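Formyltransferase PseJ (Anoxybacillus kamchatkensis G10, PDB 6EDK) belongs to the formyl transferase family and folds as a single alpha/beta chain built round a mixed six-stranded beta-sheet. Local coordinates at residues Trp37-Leu42 with Asp47-Tyr52; Gly103-Leu108 with Lys189-Tyr194; Val135-Thr140 with Phe162-Pro167. All blocks are in the same frame, centred on the assembly; numbering follows the deposited sequence.

How the contacts relate
Contacts 1 and 3 belong to the same mixed sheet: contact 1 sets helix 36-43 on one outermost strand, 48-52, and contact 3 sets helix 147-169 on the other, 133-138. Their centres are about 19 Å apart, yet the two helices meet, with Leu42 CD2 3.4 Å from Trp166 NE1 and Leu38 CD1 3.7 Å from Phe162 CE2. Contact 2 stands apart, its centre about 30 Å from that of contact 1 and about 24 Å from that of contact 3; along the chain, contact 3 is nested in the loop that contact 2 closes. The bound 1YA lies about 7 Å from the side chain of Asp105 in contact 2 and about 13 Å from that of Gln51 in contact 1.

Contact 1: residues Trp37-Leu42 with Asp47-Tyr52; sequences WLRDFL and DEVTQY. With SO4 (sulfate ion), chain C.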
loop_
_atom_site.group_PDB
_atom_site.type_symbol
_atom_site.label_atom_id
_atom_site.label_comp_id
_atom_site.label_asym_id
_atom_site.label_seq_id
_atom_site.Cartn_x
_atom_site.Cartn_y
_atom_site.Cartn_z
ATOM N N TRP A 37 -15.320 -3.763 -6.114
ATOM C CA TRP A 37 -15.131 -5.103 -5.582
ATOM C C TRP A 37 -14.726 -5.062 -4.119
ATOM O O TRP A 37 -15.072 -5.959 -3.343
ATOM C CB TRP A 37 -14.062 -5.880 -6.427
ATOM C CG TRP A 37 -12.640 -5.324 -6.273
ATOM C CD1 TRP A 37 -12.033 -4.433 -7.093
ATOM C CD2 TRP A 37 -11.718 -5.649 -5.276
ATOM N NE1 TRP A 37 -10.790 -4.129 -6.618
ATOM C CE2 TRP A 37 -10.574 -4.876 -5.499
ATOM C CE3 TRP A 37 -11.763 -6.455 -4.158
ATOM C CZ2 TRP A 37 -9.480 -4.899 -4.622
ATOM C CZ3 TRP A 37 -10.688 -6.507 -3.313
ATOM C CH2 TRP A 37 -9.565 -5.725 -3.542
ATOM N N LEU A 38 -13.924 -4.067 -3.731
ATOM C CA LEU A 38 -13.484 -3.978 -2.350
ATOM C C LEU A 38 -14.589 -3.441 -1.419
ATOM O O LEU A 38 -14.785 -3.955 -0.306
ATOM C CB LEU A 38 -12.255 -3.080 -2.288
ATOM C CG LEU A 38 -11.601 -2.870 -0.916
ATOM C CD1 LEU A 38 -11.349 -4.130 -0.205
ATOM C CD2 LEU A 38 -10.323 -2.080 -1.119
ATOM N N ARG A 39 -15.310 -2.435 -1.885
ATOM C CA ARG A 39 -16.518 -2.027 -1.175
ATOM C C ARG A 39 -17.418 -3.212 -0.916
ATOM O O ARG A 39 -17.787 -3.484 0.235
ATOM C CB ARG A 39 -17.233 -0.940 -1.966
ATOM C CG ARG A 39 -18.642 -0.640 -1.475
ATOM C CD ARG A 39 -19.323 0.373 -2.411
ATOM N NE ARG A 39 -18.846 1.735 -2.167
ATOM C CZ ARG A 39 -19.273 2.504 -1.155
ATOM N NH1 ARG A 39 -20.169 2.037 -0.276
ATOM N NH2 ARG A 39 -18.772 3.735 -1.016
ATOM N N ASP A 40 -17.733 -3.981 -1.972
ATOM C CA ASP A 40 -18.632 -5.123 -1.800
ATOM C C ASP A 40 -18.071 -6.144 -0.836
ATOM O O ASP A 40 -18.812 -6.735 -0.053
ATOM C CB ASP A 40 -18.901 -5.815 -3.149
ATOM C CG ASP A 40 -19.788 -5.026 -4.037
ATOM O OD1 ASP A 40 -20.502 -4.128 -3.546
ATOM O OD2 ASP A 40 -19.774 -5.301 -5.247
ATOM N N PHE A 41 -16.759 -6.449 -0.942
ATOM C CA PHE A 41 -16.161 -7.425 -0.037
ATOM C C PHE A 41 -16.322 -6.980 1.409
ATOM O O PHE A 41 -16.730 -7.754 2.288
ATOM C CB PHE A 41 -14.624 -7.604 -0.377
ATOM C CG PHE A 41 -13.879 -8.434 0.639
ATOM C CD1 PHE A 41 -13.908 -9.821 0.580
ATOM C CD2 PHE A 41 -13.103 -7.845 1.608
ATOM C CE1 PHE A 41 -13.231 -10.614 1.512
ATOM C CE2 PHE A 41 -12.428 -8.618 2.545
ATOM C CZ PHE A 41 -12.471 -9.990 2.499
ATOM N N LEU A 42 -16.037 -5.722 1.661
ATOM C CA LEU A 42 -16.090 -5.226 3.023
ATOM C C LEU A 42 -17.553 -5.223 3.535
ATOM O O LEU A 42 -17.810 -5.564 4.687
ATOM C CB LEU A 42 -15.538 -3.803 3.074
ATOM C CG LEU A 42 -14.011 -3.688 2.859
ATOM C CD1 LEU A 42 -13.617 -2.224 2.776
ATOM C CD2 LEU A 42 -13.315 -4.370 3.984
ATOM N N ASP A 47 -20.368 -4.377 7.486
ATOM C CA ASP A 47 -19.920 -3.030 7.780
ATOM C C ASP A 47 -20.422 -2.085 6.704
ATOM O O ASP A 47 -20.778 -2.494 5.596
ATOM C CB ASP A 47 -18.396 -2.977 7.884
ATOM C CG ASP A 47 -17.872 -3.851 9.005
ATOM O OD1 ASP A 47 -18.549 -3.911 10.035
ATOM O OD2 ASP A 47 -16.803 -4.494 8.850
ATOM N N GLU A 48 -20.510 -0.800 7.043
ATOM C CA GLU A 48 -20.888 0.189 6.061
ATOM C C GLU A 48 -19.600 0.840 5.571
ATOM O O GLU A 48 -18.635 0.975 6.313
ATOM C CB GLU A 48 -21.900 1.203 6.612
ATOM C CG GLU A 48 -21.355 2.491 7.153
ATOM C CD GLU A 48 -22.486 3.482 7.535
ATOM O OE1 GLU A 48 -23.606 3.007 7.878
ATOM O OE2 GLU A 48 -22.252 4.723 7.480
ATOM N N VAL A 49 -19.585 1.174 4.317
ATOM C CA VAL A 49 -18.389 1.659 3.665
ATOM C C VAL A 49 -18.642 2.990 3.001
ATOM O O VAL A 49 -19.638 3.175 2.300
ATOM C CB VAL A 49 -17.869 0.632 2.602
ATOM C CG1 VAL A 49 -16.688 1.230 1.922
ATOM C CG2 VAL A 49 -17.591 -0.705 3.286
ATOM N N THR A 50 -17.696 3.889 3.151
ATOM C CA THR A 50 -17.658 5.118 2.364
ATOM C C THR A 50 -16.286 5.226 1.760
ATOM O O THR A 50 -15.337 4.660 2.285
ATOM C CB THR A 50 -17.925 6.378 3.233
ATOM O OG1 THR A 50 -16.847 6.554 4.143
ATOM C CG2 THR A 50 -19.248 6.232 4.012
ATOM N N GLN A 51 -16.188 5.982 0.662
ATOM C CA GLN A 51 -14.953 6.130 -0.088
ATOM C C GLN A 51 -14.663 7.593 -0.282
ATOM O O GLN A 51 -15.577 8.401 -0.448
ATOM C CB GLN A 51 -15.020 5.416 -1.465
ATOM C CG GLN A 51 -13.814 5.690 -2.414
ATOM C CD GLN A 51 -13.980 6.907 -3.366
ATOM O OE1 GLN A 51 -15.094 7.418 -3.556
ATOM N NE2 GLN A 51 -12.848 7.372 -3.975
ATOM N N TYR A 52 -13.374 7.916 -0.347
ATOM C CA TYR A 52 -12.925 9.290 -0.558
ATOM C C TYR A 52 -11.557 9.291 -1.203
ATOM O O TYR A 52 -10.679 8.512 -0.810
ATOM C CB TYR A 52 -12.855 10.010 0.791
ATOM C CG TYR A 52 -12.861 11.521 0.679
ATOM C CD1 TYR A 52 -13.989 12.178 0.176
ATOM C CD2 TYR A 52 -11.791 12.266 1.103
ATOM C CE1 TYR A 52 -14.012 13.545 0.087
ATOM C CE2 TYR A 52 -11.792 13.651 1.009
ATOM C CZ TYR A 52 -12.921 14.290 0.505
ATOM O OH TYR A 52 -12.976 15.680 0.411
HETATM S S SO4 C . -13.951 -1.866 -9.838
HETATM O O1 SO4 C . -14.531 -0.623 -9.270
HETATM O O2 SO4 C . -14.229 -1.898 -11.277
HETATM O O3 SO4 C . -12.491 -1.891 -9.637
HETATM O O4 SO4 C . -14.552 -3.073 -9.215
HETATM O O HOH W 1 -19.018 6.858 -0.454
HETATM O O HOH W 2 -15.734 -5.399 6.640
#
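Arg39 NH1 serves two acceptors, the carbonyl oxygen of Val49 and the carboxylate of Glu43. The bond to Val49 O is short, 2.9 Å from Arg39 NH1, but bent (133° at the hydrogen), the oxygen being tilted out of the guanidinium plane; the nitrogen in turn stands above the carbonyl plane, off the lone pairs. The same guanidinium lies against Val49, whose CG1 sits over its centre, 4.1 Å above the plane. With CG anti to the backbone N (chi1 168°) and a bend at chi3 (-77°), the arginine leaves the helix and folds its head over the strand. Its NE pairs with Glu34, so two carboxylates and a backbone carbonyl fix the orientation of the charged group, and a water links NH2, weakly, to Gln51 N.

Deeper in the contact, Leu42 CB rests 3.7 Å from Val49 CG2. At the far end a water donates to Leu42 O (2.9 Å) and to Asp47 OD2 (2.6 Å), bridging the helix to the residue just before strand 48-52; Asp47 is further held by Arg170 and the backbone N of Gly26. At the start of the helix, Trp37 N donates to O4 of a sulfate, probably from the crystallisation liquor, at 3.3 Å, and Lys36 N binds the same ion.

Helix and strand run nearly antiparallel, their axes 8.3 Å apart, and complete the beta-alpha-beta crossover 27-31, 36-43, 48-52 of a Rossmann-like sheet.

Contact 2: residues Gly103-Leu108 with Lys189-Tyr194; sequences GADPNL and KDKEKY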
loop_
_atom_site.group_PDB
_atom_site.type_symbol
_atom_site.label_atom_id
_atom_site.label_comp_id
_atom_site.label_asym_id
_atom_site.label_seq_id
_atom_site.Cartn_x
_atom_site.Cartn_y
_atom_site.Cartn_z
ATOM N N GLY A 103 7.624 4.874 -0.365
ATOM C CA GLY A 103 7.365 5.941 -1.311
ATOM C C GLY A 103 6.906 5.532 -2.690
ATOM O O GLY A 103 6.135 4.596 -2.859
ATOM N N ALA A 104 7.428 6.209 -3.699
ATOM C CA ALA A 104 6.910 6.162 -5.045
ATOM C C ALA A 104 7.555 5.080 -5.905
ATOM O O ALA A 104 8.693 4.657 -5.673
ATOM C CB ALA A 104 7.129 7.531 -5.709
ATOM N N ASP A 105 6.797 4.634 -6.908
ATOM C CA ASP A 105 7.274 3.695 -7.917
ATOM C C ASP A 105 8.015 2.488 -7.316
ATOM O O ASP A 105 9.083 2.105 -7.781
ATOM C CB ASP A 105 8.171 4.408 -8.909
ATOM C CG ASP A 105 7.470 5.610 -9.542
ATOM O OD1 ASP A 105 6.360 5.421 -10.053
ATOM O OD2 ASP A 105 8.031 6.721 -9.514
ATOM N N PRO A 106 7.441 1.841 -6.298
ATOM C CA PRO A 106 8.210 0.781 -5.659
ATOM C C PRO A 106 8.531 -0.370 -6.591
ATOM O O PRO A 106 9.604 -0.968 -6.453
ATOM C CB PRO A 106 7.344 0.321 -4.486
ATOM C CG PRO A 106 5.938 0.807 -4.869
ATOM C CD PRO A 106 6.162 2.095 -5.634
ATOM N N ASN A 107 7.644 -0.702 -7.531
ATOM C CA ASN A 107 7.933 -1.834 -8.412
ATOM C C ASN A 107 9.156 -1.537 -9.260
ATOM O O ASN A 107 10.069 -2.359 -9.381
ATOM C CB ASN A 107 6.716 -2.123 -9.278
ATOM C CG ASN A 107 6.889 -3.314 -10.205
ATOM O OD1 ASN A 107 7.272 -4.421 -9.789
ATOM N ND2 ASN A 107 6.578 -3.101 -11.479
ATOM N N LEU A 108 9.169 -0.369 -9.891
ATOM C CA LEU A 108 10.344 0.004 -10.689
ATOM C C LEU A 108 11.620 0.010 -9.853
ATOM O O LEU A 108 12.634 -0.560 -10.258
ATOM C CB LEU A 108 10.094 1.357 -11.325
ATOM C CG LEU A 108 11.326 1.957 -12.088
ATOM C CD1 LEU A 108 11.664 1.068 -13.254
ATOM C CD2 LEU A 108 10.872 3.350 -12.582
ATOM N N LYS A 189 10.029 11.975 -8.308
ATOM C CA LYS A 189 10.966 12.547 -9.262
ATOM C C LYS A 189 12.254 11.755 -9.394
ATOM O O LYS A 189 12.959 11.941 -10.385
ATOM C CB LYS A 189 11.259 13.998 -8.868
ATOM C CG LYS A 189 10.134 14.998 -9.247
ATOM C CD LYS A 189 10.153 15.396 -10.747
ATOM C CE LYS A 189 11.554 15.816 -11.214
ATOM N NZ LYS A 189 11.552 16.690 -12.409
ATOM N N ASP A 190 12.553 10.837 -8.459
ATOM C CA ASP A 190 13.821 10.138 -8.461
ATOM C C ASP A 190 14.031 9.276 -9.676
ATOM O O ASP A 190 15.189 9.010 -10.030
ATOM C CB ASP A 190 13.941 9.301 -7.173
ATOM C CG ASP A 190 14.001 10.153 -5.924
ATOM O OD1 ASP A 190 14.156 11.374 -6.063
ATOM O OD2 ASP A 190 13.890 9.621 -4.799
ATOM N N LYS A 191 12.965 8.837 -10.346
ATOM C CA LYS A 191 13.128 7.962 -11.499
ATOM C C LYS A 191 13.522 8.686 -12.798
ATOM O O LYS A 191 13.865 8.013 -13.798
ATOM C CB LYS A 191 11.823 7.184 -11.735
ATOM C CG LYS A 191 10.614 7.991 -12.075
ATOM C CD LYS A 191 9.485 7.060 -12.565
ATOM C CE LYS A 191 8.143 7.765 -12.771
ATOM N NZ LYS A 191 7.667 8.435 -11.541
ATOM N N GLU A 192 13.545 10.022 -12.811
ATOM C CA GLU A 192 13.740 10.743 -14.078
ATOM C C GLU A 192 15.021 10.341 -14.801
ATOM O O GLU A 192 15.015 10.132 -16.016
ATOM C CB GLU A 192 13.731 12.248 -13.820
ATOM C CG GLU A 192 12.328 12.841 -13.725
ATOM C CD GLU A 192 11.605 12.832 -15.073
ATOM O OE1 GLU A 192 12.130 13.409 -16.071
ATOM O OE2 GLU A 192 10.511 12.221 -15.134
ATOM N N LYS A 193 16.131 10.215 -14.088
ATOM C CA LYS A 193 17.357 9.887 -14.806
ATOM C C LYS A 193 17.382 8.468 -15.350
ATOM O O LYS A 193 18.348 8.102 -16.030
ATOM C CB LYS A 193 18.577 10.116 -13.915
ATOM C CG LYS A 193 18.547 9.393 -12.585
ATOM C CD LYS A 193 19.248 10.200 -11.504
ATOM C CE LYS A 193 20.743 10.315 -11.773
ATOM N NZ LYS A 193 21.410 8.976 -11.814
ATOM N N TYR A 194 16.355 7.658 -15.080
ATOM C CA TYR A 194 16.318 6.289 -15.566
ATOM C C TYR A 194 15.249 6.059 -16.614
ATOM O O TYR A 194 15.241 4.987 -17.248
ATOM C CB TYR A 194 16.110 5.336 -14.371
ATOM C CG TYR A 194 17.250 5.395 -13.384
ATOM C CD1 TYR A 194 18.461 4.785 -13.669
ATOM C CD2 TYR A 194 17.128 6.056 -12.175
ATOM C CE1 TYR A 194 19.519 4.825 -12.766
ATOM C CE2 TYR A 194 18.192 6.093 -11.266
ATOM C CZ TYR A 194 19.374 5.485 -11.581
ATOM O OH TYR A 194 20.439 5.513 -10.707
#
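A salt bridge ties the entry of helix 106-112 to the turn that follows strand 185-186, two parts of the chain already brought together by the small parallel pairing of 102-103 with 185-186. Lys191 NZ donates to Asp105 OD2 at 2.7 Å, meeting the carboxylate on its syn side and 28° out of its plane. The second oxygen, OD1, is clearly farther, 3.6 Å from Lys191 NZ, so the pairing is one-sided rather than bidentate. Lys191 NZ also donates to Leu188 O, which gives the ammonium a further acceptor in the residue just before 189-194.

The lysine leaves the backbone with CG lodged between N and the carbonyl carbon (chi1 63°), runs extended as far as CE, and turns at chi4 (-57°) to bring NZ onto the acid. Its methylenes come close too: Lys191 CD passes 3.4 Å from Asp105 OD2 and 4.0 Å from Leu108 CD2, crossing both side chains at about a right angle. The leucine thus gives the aliphatic part of the lysine an apolar neighbour beside the polar one.

Asp105 holds the N-cap position but makes no capping bond with its side chain, which is turned to the lysine instead. Just beyond, Leu108 N and Asn107 ND2 hold the sulfonate of a MES molecule, probably from the crystallisation liquor. Leu108 and Asn107 pack on helix 147-169, Ala104 is hydrogen-bonded to His186, and across the turn Asp190 lies on Trp109 and Tyr194 on Leu112, both from helix 106-112.

Contact 3: residues Val135-Thr140 with Phe162-Pro167; sequences VQREVT and FMEYWP
Val135 presses a methyl group onto the ring of Tyr165. CG1 lies 3.9 Å from the ring centroid and only 8° off the normal, a CH-pi contact centred on the face. The valine rotamer directs this: CG1 stands beside the backbone N, anti to the carbonyl carbon (chi1 -70°), while CG2 takes the position between the two and reaches the ring only at Tyr165 CD2, 4.2 Å away. On the helix, the tyrosine has its CG beside the backbone N and its ring turned about perpendicular to the CA-CB-CG plane (chi2 -86°), which offers a broad face to the strand. Ile174, from a loop, also touches this side chain.

Two residues along the strand, Arg137 reaches out to the helix. Its chain is extended through CD, bends at chi3, and brings NH2 to Glu164 OE1 at 3.4 Å, a salt bridge whose hydrogen bond is weak. Arg137 NH1 is hardly farther from the same oxygen, at 3.6 Å. Glu164, extended throughout, approaches at the edge of the guanidinium, but the two flat groups are twisted well apart, so they do not form the coplanar two-bond pairing. Arg137 NH2 also comes to 4.2 Å from Tyr165 CE2, at the ring edge, where it is no cation-pi partner. Since Glu164 is exposed, solvent probably softens this charge pair.

The other flank of the helix carries Phe162 and Trp166 toward helix 36-43. Strand 135-138 and helix 162-167 run nearly antiparallel with their axes 10.3 Å apart, the layered helix-on-sheet packing of an alpha/beta fold, here at one of the two outermost strands of the mixed sheet, 133-138.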
loop_
_atom_site.group_PDB
_atom_site.type_symbol
_atom_site.label_atom_id
_atom_site.label_comp_id
_atom_site.label_asym_id
_atom_site.label_seq_id
_atom_site.Cartn_x
_atom_site.Cartn_y
_atom_site.Cartn_z
ATOM N N VAL A 135 1.255 -7.680 7.903
ATOM C CA VAL A 135 1.631 -8.879 7.149
ATOM C C VAL A 135 2.307 -8.452 5.862
ATOM O O VAL A 135 2.009 -7.394 5.321
ATOM C CB VAL A 135 0.447 -9.767 6.760
ATOM C CG1 VAL A 135 -0.103 -10.416 8.008
ATOM C CG2 VAL A 135 -0.663 -8.970 6.064
ATOM N N GLN A 136 3.197 -9.303 5.354
ATOM C CA GLN A 136 3.824 -9.026 4.080
ATOM C C GLN A 136 3.937 -10.327 3.313
ATOM O O GLN A 136 3.754 -11.417 3.878
ATOM C CB GLN A 136 5.280 -8.475 4.221
ATOM C CG GLN A 136 5.626 -7.775 5.420
ATOM C CD GLN A 136 7.080 -7.330 5.412
ATOM O OE1 GLN A 136 7.961 -7.923 6.071
ATOM N NE2 GLN A 136 7.335 -6.336 4.616
ATOM N N ARG A 137 4.272 -10.200 2.012
ATOM C CA ARG A 137 4.520 -11.391 1.191
ATOM C C ARG A 137 5.541 -11.110 0.140
ATOM O O ARG A 137 5.470 -10.095 -0.543
ATOM C CB ARG A 137 3.212 -11.884 0.553
ATOM C CG ARG A 137 3.400 -13.123 -0.267
ATOM C CD ARG A 137 2.072 -13.759 -0.533
ATOM N NE ARG A 137 1.521 -14.161 0.780
ATOM C CZ ARG A 137 0.281 -14.616 0.966
ATOM N NH1 ARG A 137 -0.560 -14.779 -0.073
ATOM N NH2 ARG A 137 -0.111 -14.957 2.152
ATOM N N GLU A 138 6.463 -12.046 -0.058
ATOM C CA GLU A 138 7.403 -11.830 -1.164
ATOM C C GLU A 138 6.742 -12.239 -2.483
ATOM O O GLU A 138 5.865 -13.092 -2.524
ATOM C CB GLU A 138 8.696 -12.681 -0.942
ATOM C CG GLU A 138 9.723 -12.453 -2.017
ATOM C CD GLU A 138 10.962 -13.371 -1.914
ATOM O OE1 GLU A 138 10.831 -14.452 -1.366
ATOM O OE2 GLU A 138 12.022 -12.973 -2.446
ATOM N N VAL A 139 7.114 -11.570 -3.559
ATOM C CA VAL A 139 6.597 -11.841 -4.890
ATOM C C VAL A 139 7.808 -11.926 -5.804
ATOM O O VAL A 139 8.480 -10.916 -6.025
ATOM C CB VAL A 139 5.633 -10.736 -5.381
ATOM C CG1 VAL A 139 5.213 -10.960 -6.794
ATOM C CG2 VAL A 139 4.399 -10.649 -4.459
ATOM N N THR A 140 8.024 -13.082 -6.356
ATOM C CA THR A 140 9.119 -13.300 -7.281
ATOM C C THR A 140 8.715 -12.932 -8.704
ATOM O O THR A 140 7.561 -12.703 -9.042
ATOM C CB THR A 140 9.593 -14.756 -7.231
ATOM O OG1 THR A 140 8.442 -15.614 -7.366
ATOM C CG2 THR A 140 10.334 -15.015 -5.898
ATOM N N PHE A 162 -4.830 -8.977 1.488
ATOM C CA PHE A 162 -5.778 -8.185 2.303
ATOM C C PHE A 162 -7.014 -9.026 2.625
ATOM O O PHE A 162 -7.453 -9.134 3.789
ATOM C CB PHE A 162 -6.188 -6.953 1.540
ATOM C CG PHE A 162 -7.289 -6.207 2.276
ATOM C CD1 PHE A 162 -6.998 -5.531 3.398
ATOM C CD2 PHE A 162 -8.586 -6.372 1.861
ATOM C CE1 PHE A 162 -8.043 -4.913 4.123
ATOM C CE2 PHE A 162 -9.636 -5.776 2.607
ATOM C CZ PHE A 162 -9.300 -5.087 3.706
ATOM N N MET A 163 -7.598 -9.613 1.583
ATOM C CA MET A 163 -8.843 -10.396 1.807
ATOM C C MET A 163 -8.558 -11.616 2.637
ATOM O O MET A 163 -9.423 -12.050 3.420
ATOM C CB MET A 163 -9.473 -10.804 0.478
ATOM C CG MET A 163 -10.047 -9.638 -0.328
ATOM S SD MET A 163 -11.050 -9.926 -1.821
ATOM C CE MET A 163 -9.765 -10.482 -2.959
ATOM N N GLU A 164 -7.360 -12.219 2.467
ATOM C CA GLU A 164 -7.019 -13.365 3.299
ATOM C C GLU A 164 -6.960 -13.003 4.762
ATOM O O GLU A 164 -7.397 -13.802 5.612
ATOM C CB GLU A 164 -5.690 -13.975 2.871
ATOM C CG GLU A 164 -5.187 -15.112 3.726
ATOM C CD GLU A 164 -3.903 -15.702 3.158
ATOM O OE1 GLU A 164 -3.502 -15.294 2.024
ATOM O OE2 GLU A 164 -3.343 -16.591 3.817
ATOM N N TYR A 165 -6.469 -11.813 5.092
ATOM C CA TYR A 165 -6.231 -11.489 6.509
ATOM C C TYR A 165 -7.258 -10.525 7.102
ATOM O O TYR A 165 -7.297 -10.357 8.318
ATOM C CB TYR A 165 -4.821 -10.914 6.713
ATOM C CG TYR A 165 -3.752 -11.973 6.719
ATOM C CD1 TYR A 165 -3.422 -12.658 7.864
ATOM C CD2 TYR A 165 -3.103 -12.334 5.551
ATOM C CE1 TYR A 165 -2.468 -13.641 7.873
ATOM C CE2 TYR A 165 -2.073 -13.353 5.562
ATOM C CZ TYR A 165 -1.791 -13.986 6.749
ATOM O OH TYR A 165 -0.831 -14.984 6.828
ATOM N N TRP A 166 -8.106 -9.924 6.278
ATOM C CA TRP A 166 -9.075 -8.986 6.834
ATOM C C TRP A 166 -9.958 -9.593 7.917
ATOM O O TRP A 166 -10.205 -8.889 8.905
ATOM C CB TRP A 166 -9.940 -8.455 5.723
ATOM C CG TRP A 166 -11.028 -7.457 6.194
ATOM C CD1 TRP A 166 -12.398 -7.627 6.031
ATOM C CD2 TRP A 166 -10.840 -6.222 6.862
ATOM N NE1 TRP A 166 -13.061 -6.533 6.572
ATOM C CE2 TRP A 166 -12.134 -5.657 7.078
ATOM C CE3 TRP A 166 -9.729 -5.517 7.301
ATOM C CZ2 TRP A 166 -12.301 -4.449 7.692
ATOM C CZ3 TRP A 166 -9.908 -4.313 7.917
ATOM C CH2 TRP A 166 -11.196 -3.776 8.088
ATOM N N PRO A 167 -10.448 -10.829 7.813
ATOM C CA PRO A 167 -11.241 -11.385 8.950
ATOM C C PRO A 167 -10.546 -11.283 10.295
ATOM O O PRO A 167 -11.224 -11.131 11.311
ATOM C CB PRO A 167 -11.475 -12.845 8.559
ATOM C CG PRO A 167 -11.449 -12.845 7.032
ATOM C CD PRO A 167 -10.365 -11.806 6.692
#